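Local coordinates for protein cellulase (Bacteroides salanitronis, PDB 6WQY) that probably hydrolyses internal beta-1,4-glucosidic bonds of cellulose and related plant polysaccharides, as the catalytic domain of a broad-specificity family 5 endoglucanase, at residues A[74-79]-A[307-312]; A[80-85]-A[126-131]; A[175-178]-A[183-186]; A[178-183]-A[223-228]. All blocks are in the same frame, centred on the assembly; numbering follows the deposited sequence. Where two conformers were deposited one is given.

Contact 1. Residues A[74-79]-A[307-312]; sequences SVRIPV and IGEMGC
R76 and E309 meet by their charged ends inside the barrel of this glycoside hydrolase family 5 domain, R76 reaching across from strand 74-77 to strand 305-310. The two strands are not neighbours in the sheet, and the nearest CA atoms, of R76 and G308, are 7.4 Å apart. The ionic part is a salt bridge in which R76 NH1 donates to E309 OE2 over 2.9 Å, with an N-H...O angle of 151°. The carboxylate offers the anti lone pair of OE2, the one facing away from OE1, and OE2 lies somewhat off the guanidinium plane. The two flat groups are turned 59° against each other, and one oxygen, OE2, makes the bond, not a paired, coplanar bridge. R76 can span the gap because CG stands anti to the backbone N (chi1 -180°) and the chain runs extended to NE.

Van der Waals contact accompanies it. One face of the guanidinium lies against G308 C, and R76 CD is 3.5 Å from G308 O.

Further polar partners complete the network: R76 NH1 also bonds N36 OD1, R76 NH2 forms a salt bridge with E170 and bonds N173, and E309 OE1 bonds Y253 OH. Held at both NH1 and NH2, the buried guanidinium is fixed in its rotation, at the C-terminal ends of the strands, where TIM-barrel enzymes carry their active sites.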
# COMPACT_ATOMS: atom_id res chain seq x y z
N SER A 74 11.14 1.59 -4.01
CA SER A 74 10.05 0.66 -4.26
C SER A 74 8.81 1.43 -4.70
O SER A 74 8.58 2.55 -4.25
CB SER A 74 9.70 -0.10 -2.97
OG SER A 74 10.84 -0.77 -2.45
N VAL A 75 7.98 0.80 -5.54
CA VAL A 75 6.73 1.40 -5.99
C VAL A 75 5.58 0.45 -5.72
O VAL A 75 5.62 -0.72 -6.15
CB VAL A 75 6.79 1.74 -7.49
CG1 VAL A 75 5.47 2.32 -7.96
CG2 VAL A 75 7.91 2.72 -7.75
N ARG A 76 4.53 0.96 -5.09
CA ARG A 76 3.27 0.23 -4.99
C ARG A 76 2.40 0.65 -6.15
O ARG A 76 2.22 1.84 -6.43
CB ARG A 76 2.61 0.51 -3.64
CG ARG A 76 1.28 -0.20 -3.41
CD ARG A 76 0.92 -0.16 -1.94
NE ARG A 76 -0.38 -0.72 -1.57
CZ ARG A 76 -1.51 -0.03 -1.46
NH1 ARG A 76 -1.58 1.24 -1.83
NH2 ARG A 76 -2.57 -0.65 -0.97
N ILE A 77 1.88 -0.36 -6.85
CA ILE A 77 1.07 -0.22 -8.05
C ILE A 77 -0.32 -0.75 -7.69
O ILE A 77 -0.60 -1.95 -7.87
CB ILE A 77 1.68 -1.02 -9.21
CG1 ILE A 77 3.12 -0.58 -9.51
CG2 ILE A 77 0.80 -0.90 -10.45
CD1 ILE A 77 3.92 -1.59 -10.31
N PRO A 78 -1.21 0.08 -7.17
CA PRO A 78 -2.58 -0.37 -6.92
C PRO A 78 -3.23 -0.73 -8.24
O PRO A 78 -3.10 0.00 -9.23
CB PRO A 78 -3.25 0.83 -6.26
CG PRO A 78 -2.35 1.96 -6.41
CD PRO A 78 -0.99 1.47 -6.75
N VAL A 79 -3.98 -1.84 -8.26
CA VAL A 79 -4.65 -2.29 -9.47
C VAL A 79 -6.10 -2.61 -9.13
O VAL A 79 -6.36 -3.50 -8.31
CB VAL A 79 -4.00 -3.52 -10.12
CG1 VAL A 79 -4.76 -3.88 -11.40
CG2 VAL A 79 -2.53 -3.29 -10.41
N ILE A 307 4.10 0.23 5.67
CA ILE A 307 3.08 1.28 5.62
C ILE A 307 2.82 1.50 4.13
O ILE A 307 3.53 2.23 3.44
CB ILE A 307 3.54 2.54 6.34
CG1 ILE A 307 3.78 2.27 7.83
CG2 ILE A 307 2.53 3.65 6.16
CD1 ILE A 307 4.68 3.26 8.49
N GLY A 308 1.80 0.81 3.62
CA GLY A 308 1.52 0.80 2.20
C GLY A 308 1.03 2.12 1.65
O GLY A 308 1.12 2.34 0.43
N GLU A 309 0.48 2.99 2.50
CA GLU A 309 0.09 4.34 2.12
C GLU A 309 0.30 5.26 3.32
O GLU A 309 -0.08 4.92 4.45
CB GLU A 309 -1.38 4.44 1.69
CG GLU A 309 -1.75 3.59 0.51
CD GLU A 309 -3.21 3.71 0.09
OE1 GLU A 309 -3.89 4.68 0.52
OE2 GLU A 309 -3.67 2.81 -0.68
N MET A 310 0.84 6.45 3.04
CA MET A 310 1.00 7.56 3.98
C MET A 310 1.17 8.81 3.12
O MET A 310 1.30 8.70 1.89
CB MET A 310 2.18 7.33 4.95
CG MET A 310 3.49 6.95 4.29
SD MET A 310 4.40 8.29 3.49
CE MET A 310 4.84 9.33 4.89
N GLY A 311 1.15 9.99 3.72
CA GLY A 311 1.44 11.20 2.97
C GLY A 311 0.73 12.41 3.53
O GLY A 311 0.10 12.36 4.59
N CYS A 312 0.84 13.52 2.79
CA CYS A 312 0.26 14.79 3.20
C CYS A 312 0.22 15.68 1.97
O CYS A 312 1.22 15.76 1.25
CB CYS A 312 1.12 15.45 4.29
SG CYS A 312 0.42 16.92 5.03

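Contact 2. Residues A[80-85]-A[126-131]; sequences TWLGHV and SQYWLD
Two loops that follow successive strands of the TIM barrel, 74-77 and 114-118, meet here through L82, Y128 and W129. L82 occupies the second position of a type II beta turn running from W81 to H84, closed by a hydrogen bond of 3.0 Å from H84 N to W81 O, and this turn presents its side chain to the other loop. The contact is wholly apolar. L82 CD1 sits over the centre of the Y128 ring in a CH-pi contact, 3.8 Å from the centroid and only 13° off the ring normal. The opposite face of that ring is covered near its rim by Q127 CG, so the tyrosine is sandwiched between aliphatic groups. The side chains of Y128 and L82 cross at about a right angle.

The other leucine methyl is shared: L82 CD2 lies 3.9 Å from Y128 CB and also approaches the W129 indole at its edge. D122, in the same loop as W129, accepts from the backbone N of W81 with OD1 and from W129 NE1 with OD2, and so ties the two loops together. Of the indole atoms, CD1 is the nearest to the leucine, 4.3 Å from L82 CD2.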
# COMPACT_ATOMS: atom_id res chain seq x y z
N THR A 80 -7.03 -1.91 -9.77
CA THR A 80 -8.44 -2.25 -9.74
C THR A 80 -8.75 -3.12 -10.95
O THR A 80 -8.33 -2.80 -12.07
CB THR A 80 -9.27 -0.97 -9.76
OG1 THR A 80 -9.04 -0.29 -8.52
CG2 THR A 80 -10.76 -1.25 -9.92
N TRP A 81 -9.48 -4.22 -10.73
CA TRP A 81 -9.71 -5.23 -11.76
C TRP A 81 -11.16 -5.24 -12.21
O TRP A 81 -11.54 -6.07 -13.05
CB TRP A 81 -9.29 -6.62 -11.25
CG TRP A 81 -7.86 -6.70 -10.79
CD1 TRP A 81 -7.39 -6.36 -9.56
CD2 TRP A 81 -6.71 -7.14 -11.54
NE1 TRP A 81 -6.03 -6.57 -9.48
CE2 TRP A 81 -5.60 -7.05 -10.68
CE3 TRP A 81 -6.52 -7.60 -12.84
CZ2 TRP A 81 -4.32 -7.40 -11.09
CZ3 TRP A 81 -5.24 -7.94 -13.24
CH2 TRP A 81 -4.16 -7.85 -12.37
N LEU A 82 -11.98 -4.35 -11.65
CA LEU A 82 -13.39 -4.26 -11.98
C LEU A 82 -13.59 -4.13 -13.48
O LEU A 82 -12.90 -3.38 -14.17
CB LEU A 82 -14.00 -3.04 -11.27
CG LEU A 82 -14.06 -3.13 -9.75
CD1 LEU A 82 -14.47 -1.77 -9.18
CD2 LEU A 82 -14.98 -4.21 -9.30
N GLY A 83 -14.55 -4.89 -14.00
CA GLY A 83 -14.85 -4.88 -15.41
C GLY A 83 -13.91 -5.66 -16.28
O GLY A 83 -14.11 -5.71 -17.50
N HIS A 84 -12.90 -6.31 -15.70
CA HIS A 84 -11.92 -7.09 -16.45
C HIS A 84 -11.83 -8.53 -15.96
O HIS A 84 -10.83 -9.21 -16.25
CB HIS A 84 -10.55 -6.43 -16.38
CG HIS A 84 -10.48 -5.16 -17.15
ND1 HIS A 84 -10.90 -5.06 -18.46
CD2 HIS A 84 -10.00 -3.94 -16.82
CE1 HIS A 84 -10.70 -3.83 -18.90
NE2 HIS A 84 -10.15 -3.13 -17.92
N VAL A 85 -12.83 -9.01 -15.24
CA VAL A 85 -12.84 -10.37 -14.71
C VAL A 85 -14.13 -11.05 -15.13
O VAL A 85 -15.23 -10.50 -14.95
CB VAL A 85 -12.68 -10.40 -13.18
CG1 VAL A 85 -12.68 -11.82 -12.68
CG2 VAL A 85 -11.39 -9.70 -12.77
N SER A 126 -16.97 -2.54 0.41
CA SER A 126 -17.78 -3.75 0.34
C SER A 126 -18.89 -3.65 -0.69
O SER A 126 -19.87 -4.39 -0.62
CB SER A 126 -18.37 -4.08 1.72
OG SER A 126 -18.55 -5.48 1.90
N GLN A 127 -18.75 -2.76 -1.69
CA GLN A 127 -19.85 -2.52 -2.62
C GLN A 127 -19.72 -3.29 -3.92
O GLN A 127 -20.67 -3.25 -4.73
CB GLN A 127 -20.03 -1.01 -2.87
CG GLN A 127 -18.99 -0.37 -3.75
CD GLN A 127 -19.18 1.15 -3.85
OE1 GLN A 127 -18.55 1.92 -3.11
NE2 GLN A 127 -20.03 1.58 -4.76
N TYR A 128 -18.64 -4.03 -4.13
CA TYR A 128 -18.45 -4.86 -5.32
C TYR A 128 -18.30 -6.33 -4.91
O TYR A 128 -18.78 -6.73 -3.84
CB TYR A 128 -17.27 -4.35 -6.15
CG TYR A 128 -17.34 -2.87 -6.47
CD1 TYR A 128 -18.30 -2.37 -7.34
CD2 TYR A 128 -16.45 -1.98 -5.92
CE1 TYR A 128 -18.37 -1.02 -7.63
CE2 TYR A 128 -16.50 -0.63 -6.21
CZ TYR A 128 -17.46 -0.16 -7.06
OH TYR A 128 -17.52 1.19 -7.34
N TRP A 129 -17.65 -7.15 -5.73
CA TRP A 129 -17.63 -8.59 -5.46
C TRP A 129 -16.92 -8.93 -4.15
O TRP A 129 -17.27 -9.92 -3.50
CB TRP A 129 -16.98 -9.37 -6.61
CG TRP A 129 -15.52 -9.11 -6.81
CD1 TRP A 129 -14.96 -8.16 -7.62
CD2 TRP A 129 -14.42 -9.81 -6.19
NE1 TRP A 129 -13.59 -8.22 -7.54
CE2 TRP A 129 -13.23 -9.22 -6.68
CE3 TRP A 129 -14.32 -10.87 -5.29
CZ2 TRP A 129 -11.97 -9.66 -6.29
CZ3 TRP A 129 -13.07 -11.31 -4.91
CH2 TRP A 129 -11.91 -10.70 -5.41
N LEU A 130 -15.90 -8.17 -3.79
CA LEU A 130 -15.07 -8.45 -2.62
C LEU A 130 -15.81 -7.83 -1.44
O LEU A 130 -15.60 -6.67 -1.10
CB LEU A 130 -13.69 -7.88 -2.88
CG LEU A 130 -12.59 -8.15 -1.88
CD1 LEU A 130 -12.41 -9.61 -1.54
CD2 LEU A 130 -11.30 -7.57 -2.44
N ASP A 131 -16.72 -8.61 -0.83
CA ASP A 131 -17.82 -8.10 0.01
C ASP A 131 -17.78 -8.74 1.40
O ASP A 131 -18.40 -9.77 1.64
CB ASP A 131 -19.13 -8.43 -0.73
CG ASP A 131 -20.37 -8.05 0.05
OD1 ASP A 131 -20.31 -7.42 1.11
OD2 ASP A 131 -21.48 -8.46 -0.43

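Contact 3. Residues A[175-178]-A[183-186]; sequences IHDG and GDNR
D177 reaches over to the backbone of G183 and D184, linking two parts of the loop that follows strand 167-170 of the TIM barrel. Along 175-178, I175 comes first and turns its side chain to other parts of the fold, packing on L196 and W199 of helix 191-209. H176 follows, its ring meeting that of W180.

D177 then carries the contact. Its CG lies between the backbone N and the carbonyl carbon (chi1 69°), which directs the carboxylate at the second segment. OD2 accepts a bent hydrogen bond from D184 N, 3.0 Å long with an N-H...O angle of 139°, through its syn lone pair, and D184 CB packs 3.6 Å from the same oxygen. Q192 NE2 is a second donor to OD2. OD1 accepts from S179 N, forming an Asx turn, and from a water that donates over 2.8 Å to it and equally to N185 OD1. The amide oxygen of N185 also takes G183 N at 3.0 Å, while N185 ND2 bonds Y193 OH and G181 O. The D184 carboxylate stands nearly perpendicular to that of D177, with OD2 to OD2 at 4.7 Å; the several donors around D177 probably ease this proximity.

Among the surrounding helices, Q192 of 191-209 lies beside D184 and N185, L230 of 228-234 beside N185 and R186, and K133 of 132-135 beside D177.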
# COMPACT_ATOMS: atom_id res chain seq x y z
N ILE A 175 -10.22 -3.25 3.46
CA ILE A 175 -11.43 -4.06 3.60
C ILE A 175 -12.23 -3.58 4.80
O ILE A 175 -11.73 -3.55 5.94
CB ILE A 175 -11.06 -5.54 3.72
CG1 ILE A 175 -10.29 -6.01 2.46
CG2 ILE A 175 -12.30 -6.38 3.98
CD1 ILE A 175 -11.02 -5.80 1.14
N HIS A 176 -13.48 -3.19 4.54
CA HIS A 176 -14.41 -2.81 5.59
C HIS A 176 -15.83 -2.98 5.04
O HIS A 176 -16.05 -3.04 3.82
CB HIS A 176 -14.19 -1.37 6.07
CG HIS A 176 -14.47 -0.35 5.02
ND1 HIS A 176 -15.66 0.35 4.96
CD2 HIS A 176 -13.72 0.07 3.98
CE1 HIS A 176 -15.62 1.16 3.93
NE2 HIS A 176 -14.46 1.02 3.31
N ASP A 177 -16.79 -3.03 5.96
CA ASP A 177 -18.16 -3.36 5.59
C ASP A 177 -18.98 -2.19 5.09
O ASP A 177 -20.18 -2.36 4.85
CB ASP A 177 -18.87 -4.04 6.77
CG ASP A 177 -19.15 -3.13 7.96
OD1 ASP A 177 -18.86 -1.91 7.91
OD2 ASP A 177 -19.72 -3.66 8.92
N GLY A 178 -18.34 -1.03 4.87
CA GLY A 178 -19.00 0.20 4.49
C GLY A 178 -18.81 1.30 5.51
O GLY A 178 -18.80 2.49 5.15
N GLY A 183 -18.33 -0.13 12.06
CA GLY A 183 -19.55 -0.81 11.68
C GLY A 183 -19.77 -2.08 12.47
O GLY A 183 -19.45 -2.16 13.66
N ASP A 184 -20.31 -3.09 11.79
CA ASP A 184 -20.63 -4.34 12.47
C ASP A 184 -19.38 -5.11 12.86
O ASP A 184 -19.47 -6.01 13.70
CB ASP A 184 -21.55 -5.20 11.59
CG ASP A 184 -22.97 -4.67 11.53
OD1 ASP A 184 -23.30 -3.69 12.22
OD2 ASP A 184 -23.77 -5.28 10.78
N ASN A 185 -18.22 -4.73 12.33
CA ASN A 185 -16.98 -5.35 12.78
C ASN A 185 -16.75 -5.16 14.27
O ASN A 185 -16.07 -5.98 14.90
CB ASN A 185 -15.79 -4.76 12.01
CG ASN A 185 -15.68 -3.26 12.16
OD1 ASN A 185 -16.53 -2.53 11.65
ND2 ASN A 185 -14.65 -2.80 12.86
N ARG A 186 -17.30 -4.09 14.85
CA ARG A 186 -17.09 -3.81 16.26
C ARG A 186 -18.01 -4.60 17.16
O ARG A 186 -17.72 -4.74 18.35
CB ARG A 186 -17.37 -2.33 16.55
CG ARG A 186 -16.52 -1.37 15.77
CD ARG A 186 -15.42 -0.82 16.63
NE ARG A 186 -14.42 -0.12 15.82
CZ ARG A 186 -13.17 0.11 16.21
NH1 ARG A 186 -12.76 -0.32 17.39
NH2 ARG A 186 -12.34 0.75 15.40
O HOH W 1 -16.60 -1.01 9.26

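Contact 4. Residues A[178-183]-A[223-228]; sequences GSWGWG and GYVTNI
V225 presses its two methyl groups against the turn at W180 and G181, and this is the close-packed part of the contact. CG2 lies 3.7 Å from W180 CE3, meeting the indole obliquely, while CG1 rests against the backbone, 4.0 Å from W180 O and 4.1 Å from G181 CA. The valine places CG2 anti to its own backbone N and CG1 in the remaining position between N and the carbonyl carbon (chi1 79°), so that CG2 meets the indole and CG1 the main chain of W180 and G181. Y224 adds its ring edge, CE1 lying 3.9 Å from G181 CA.

The turn is a type I' beta turn from S179 to W182, closed by W182 N to S179 O. It belongs to the loop after strand 167-170 of the TIM barrel, and it packs on the loop after the next strand, 219-222, where N227 caps helix 228-234.

Beside the packed part, one water bridges the two segments: it accepts from G181 N at 2.8 Å and donates to Y224 OH over a longer 3.2 Å, lying in the plane of the tyrosine ring. That hydroxyl is also bonded to Q192 OE1 and D177 N. The solvent side is that of W180, which is exposed, though its indole also meets the H176 ring and touches N125 and E174.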
# COMPACT_ATOMS: atom_id res chain seq x y z
N GLY A 178 -18.34 -1.03 4.87
CA GLY A 178 -19.00 0.20 4.49
C GLY A 178 -18.81 1.30 5.51
O GLY A 178 -18.80 2.49 5.15
N SER A 179 -18.63 0.93 6.78
CA SER A 179 -18.52 1.89 7.86
C SER A 179 -17.10 2.20 8.28
O SER A 179 -16.89 2.81 9.34
CB SER A 179 -19.33 1.42 9.06
OG SER A 179 -20.72 1.49 8.79
N TRP A 180 -16.11 1.80 7.49
CA TRP A 180 -14.75 2.31 7.63
C TRP A 180 -14.14 1.99 9.00
O TRP A 180 -13.32 2.75 9.51
CB TRP A 180 -14.69 3.80 7.29
CG TRP A 180 -14.78 4.07 5.83
CD1 TRP A 180 -15.90 4.32 5.09
CD2 TRP A 180 -13.70 4.08 4.92
NE1 TRP A 180 -15.57 4.51 3.78
CE2 TRP A 180 -14.22 4.37 3.64
CE3 TRP A 180 -12.33 3.90 5.06
CZ2 TRP A 180 -13.41 4.47 2.52
CZ3 TRP A 180 -11.52 4.01 3.94
CH2 TRP A 180 -12.06 4.29 2.70
N GLY A 181 -14.50 0.85 9.56
CA GLY A 181 -13.97 0.41 10.83
C GLY A 181 -14.89 0.63 12.01
O GLY A 181 -14.59 0.14 13.11
N TRP A 182 -15.99 1.33 11.81
CA TRP A 182 -16.93 1.66 12.88
C TRP A 182 -18.30 1.13 12.50
O TRP A 182 -19.31 1.84 12.58
CB TRP A 182 -16.94 3.17 13.09
CG TRP A 182 -15.60 3.62 13.52
CD1 TRP A 182 -14.61 4.12 12.72
CD2 TRP A 182 -15.06 3.56 14.84
NE1 TRP A 182 -13.49 4.38 13.47
CE2 TRP A 182 -13.74 4.04 14.78
CE3 TRP A 182 -15.57 3.14 16.07
CZ2 TRP A 182 -12.93 4.14 15.90
CZ3 TRP A 182 -14.77 3.22 17.18
CH2 TRP A 182 -13.46 3.72 17.09
N GLY A 183 -18.33 -0.13 12.06
CA GLY A 183 -19.55 -0.81 11.68
C GLY A 183 -19.77 -2.08 12.47
O GLY A 183 -19.45 -2.16 13.66
N GLY A 223 -4.65 -5.99 7.64
CA GLY A 223 -5.69 -6.05 8.63
C GLY A 223 -6.88 -5.21 8.22
O GLY A 223 -6.91 -4.57 7.17
N TYR A 224 -7.89 -5.20 9.09
CA TYR A 224 -9.16 -4.57 8.77
C TYR A 224 -8.99 -3.08 8.53
O TYR A 224 -8.38 -2.37 9.34
CB TYR A 224 -10.17 -4.85 9.90
CG TYR A 224 -11.61 -4.61 9.50
CD1 TYR A 224 -12.18 -3.36 9.60
CD2 TYR A 224 -12.41 -5.66 9.06
CE1 TYR A 224 -13.50 -3.14 9.24
CE2 TYR A 224 -13.73 -5.45 8.72
CZ TYR A 224 -14.28 -4.20 8.83
OH TYR A 224 -15.60 -3.96 8.51
N VAL A 225 -9.51 -2.63 7.38
CA VAL A 225 -9.45 -1.26 6.87
C VAL A 225 -8.05 -0.66 6.96
O VAL A 225 -7.89 0.56 6.98
CB VAL A 225 -10.60 -0.38 7.42
CG1 VAL A 225 -10.35 0.12 8.84
CG2 VAL A 225 -10.92 0.77 6.47
N THR A 226 -7.02 -1.51 6.91
CA THR A 226 -5.61 -1.11 7.06
C THR A 226 -5.38 -0.22 8.28
O THR A 226 -4.44 0.60 8.30
CB THR A 226 -5.00 -0.52 5.78
OG1 THR A 226 -5.69 0.66 5.36
CG2 THR A 226 -5.01 -1.52 4.66
N ASN A 227 -6.17 -0.40 9.32
CA ASN A 227 -6.07 0.42 10.52
C ASN A 227 -5.12 -0.22 11.52
O ASN A 227 -5.24 -1.40 11.83
CB ASN A 227 -7.46 0.55 11.14
CG ASN A 227 -7.44 1.32 12.42
OD1 ASN A 227 -7.36 0.76 13.52
ND2 ASN A 227 -7.47 2.64 12.31
N ILE A 228 -4.16 0.56 12.03
CA ILE A 228 -3.17 -0.03 12.93
C ILE A 228 -3.81 -0.71 14.14
O ILE A 228 -3.45 -1.84 14.50
CB ILE A 228 -2.11 1.01 13.34
CG1 ILE A 228 -1.14 1.24 12.17
CG2 ILE A 228 -1.36 0.56 14.60
CD1 ILE A 228 -0.14 2.35 12.37
O HOH W 1 -16.60 -1.01 9.26

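All four contacts belong to one TIM barrel, the family 5 catalytic domain. Contact 1 joins strands 74-77 and 305-310 about 4 Å from the chain centre, and the other three are nested within the chain it encloses. Contact 2 continues directly from 74-79 into the loop after that strand, its centre 20 Å from that of contact 1. Contacts 3 and 4 come later, share G178, G183 and one water, and lie with centres only 6 Å apart. S126 CB packs on H176 O, joining contacts 2 and 3. Loops after successive strands 74-77, 114-118, 167-170 and 219-222 are thus linked in order around the C-terminal face of the barrel, where family 5 enzymes typically bind substrate.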